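PDB 3W9V: phosphate-binding protein from Unidentified prokaryotic organism, which binds phosphate as a DING protein of the PstS family, whose members serve phosphate transport. Local coordinates for residues I363-T366 with N367-N370. The protein carries 1 engineered substitution. Sequence-based numbering, arbitrary orientation.
Sequences IGNT and NVCN
Asn365 reaches forward with its amide, and OD1 receives the backbone N-H groups of Asn367 and Val368. The bond from Val368 N is the straighter, at 3.0 Å to OD1. Its donor stands 25° off the carbonyl plane. The other, from Asn367 N to the same OD1 at 2.9 Å, is weak and bent, and it closes an Asx turn. CG lies anti to the backbone N (chi1 180°), which swings the amide towards these two donors. The main chain of Asn365 contributes a third bond: its O accepts Cys369 N at 2.7 Å, almost head-on, closing an alpha-turn. Together the three bonds make an Asx motif. The Val368 side chain crosses that of Asn365 at about a right angle, its CG2 3.9 Å from Asn365 CG. Cys369 points its SG back to the start of the turn, 3.6 Å from Asn365 O.

Further out, Asn365 ND2 makes a weak hydrogen bond to Asn359 O, so both ends of the amide are engaged. The disulfide of Cys369 with Cys306 ties the turn to the chain ahead of helix 310-323, while Ile363 O is held by Arg317 of that helix. With an alanine here in place of Asn365, the N-H groups of Asn367 and Val368 would probably lose their shared acceptor and Asn359 O its weak donor. One residue, through its side chain and its own carbonyl, thus complements a covalent clasp: directional bonds shape a surface loop that the disulfide anchors.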
ATOM      1  N   ILE A 363      21.391 -10.510  -0.161  1.00  7.13           N
ATOM      2  CA  ILE A 363      22.002  -9.194  -0.216  1.00  7.13           C
ATOM      3  C   ILE A 363      23.486  -9.299   0.134  1.00  7.53           C
ATOM      4  O   ILE A 363      23.860  -9.857   1.167  1.00  8.30           O
ATOM      5  CB  ILE A 363      21.282  -8.229   0.743  1.00  7.02           C
ATOM      6  CG1 ILE A 363      19.812  -8.068   0.322  1.00  8.11           C
ATOM      7  CG2 ILE A 363      21.990  -6.888   0.788  1.00  7.95           C
ATOM      8  CD1 ILE A 363      18.917  -7.561   1.433  1.00  9.88           C
ATOM      9  N   GLY A 364      24.329  -8.777  -0.749  1.00  8.15           N
ATOM     10  CA  GLY A 364      25.760  -8.785  -0.525  1.00  8.84           C
ATOM     11  C   GLY A 364      26.452 -10.109  -0.782  1.00  9.95           C
ATOM     12  O   GLY A 364      27.627 -10.239  -0.453  1.00 11.62           O
ATOM     13  N   ASN A 365      25.746 -11.084  -1.349  1.00  9.55           N
ATOM     14  CA  ASN A 365      26.359 -12.378  -1.670  1.00 10.73           C
ATOM     15  C   ASN A 365      27.665 -12.153  -2.419  1.00 10.31           C
ATOM     16  O   ASN A 365      27.673 -11.527  -3.469  1.00 10.54           O
ATOM     17  CB  ASN A 365      25.408 -13.240  -2.509  1.00 11.14           C
ATOM     18  CG  ASN A 365      26.004 -14.594  -2.872  1.00 11.87           C
ATOM     19  OD1 ASN A 365      26.962 -14.682  -3.641  1.00 15.19           O
ATOM     20  ND2 ASN A 365      25.423 -15.655  -2.338  1.00 13.89           N
ATOM     21  N   THR A 366      28.763 -12.656  -1.863  1.00 13.14           N
ATOM     22  CA  THR A 366      30.098 -12.351  -2.374  1.00 14.83           C
ATOM     23  C   THR A 366      30.344 -12.871  -3.790  1.00 15.00           C
ATOM     24  O   THR A 366      31.071 -12.252  -4.567  1.00 18.62           O
ATOM     25  CB  THR A 366      31.200 -12.875  -1.426  1.00 17.77           C
ATOM     26  OG1 THR A 366      30.976 -14.263  -1.148  1.00 22.13           O
ATOM     27  CG2 THR A 366      31.179 -12.099  -0.122  1.00 23.84           C
ATOM     28  N   ASN A 367      29.732 -14.002  -4.118  1.00 13.35           N
ATOM     29  CA  ASN A 367      29.904 -14.604  -5.432  0.50  7.61           C
ATOM     30  C   ASN A 367      29.135 -13.812  -6.485  1.00 11.46           C
ATOM     31  O   ASN A 367      29.632 -13.567  -7.580  1.00 13.31           O
ATOM     32  CB  ASN A 367      29.435 -16.061  -5.399  1.00 12.61           C
ATOM     33  CG  ASN A 367      29.934 -16.874  -6.579  1.00 12.00           C
ATOM     34  OD1 ASN A 367      30.903 -16.506  -7.243  1.00 13.07           O
ATOM     35  ND2 ASN A 367      29.283 -18.005  -6.831  1.00 13.61           N
ATOM     36  N   VAL A 368      27.922 -13.394  -6.134  1.00 13.06           N
ATOM     37  CA  VAL A 368      27.061 -12.652  -7.049  1.00 14.06           C
ATOM     38  C   VAL A 368      27.481 -11.195  -7.172  1.00 14.12           C
ATOM     39  O   VAL A 368      27.557 -10.646  -8.275  1.00 15.17           O
ATOM     40  CB  VAL A 368      25.598 -12.685  -6.565  1.00 12.97           C
ATOM     41  CG1 VAL A 368      24.734 -11.737  -7.390  1.00 13.05           C
ATOM     42  CG2 VAL A 368      25.056 -14.100  -6.614  1.00 15.62           C
ATOM     43  N   CYS A 369      27.751 -10.565  -6.037  1.00 14.25           N
ATOM     44  CA  CYS A 369      27.960  -9.125  -6.019  1.00 14.35           C
ATOM     45  C   CYS A 369      29.412  -8.753  -6.250  1.00 18.58           C
ATOM     46  O   CYS A 369      29.768  -7.579  -6.206  1.00 18.36           O
ATOM     47  CB  CYS A 369      27.440  -8.517  -4.717  1.00 12.38           C
ATOM     48  SG  CYS A 369      25.665  -8.771  -4.483  1.00 12.21           S
ATOM     49  N   ASN A 370      30.235  -9.768  -6.507  1.00 22.73           N
ATOM     50  CA  ASN A 370      31.632  -9.588  -6.885  0.50 19.01           C
ATOM     51  C   ASN A 370      31.784  -8.547  -7.994  1.00 22.17           C
ATOM     52  O   ASN A 370      31.443  -8.803  -9.148  1.00 26.51           O
ATOM     53  CB  ASN A 370      32.227 -10.930  -7.330  1.00 21.63           C
ATOM     54  CG  ASN A 370      33.744 -10.896  -7.453  1.00 25.37           C
ATOM     55  OD1 ASN A 370      34.318  -9.968  -8.022  1.00 21.74           O
ATOM     56  ND2 ASN A 370      34.400 -11.921  -6.917  1.00 24.80           N
TER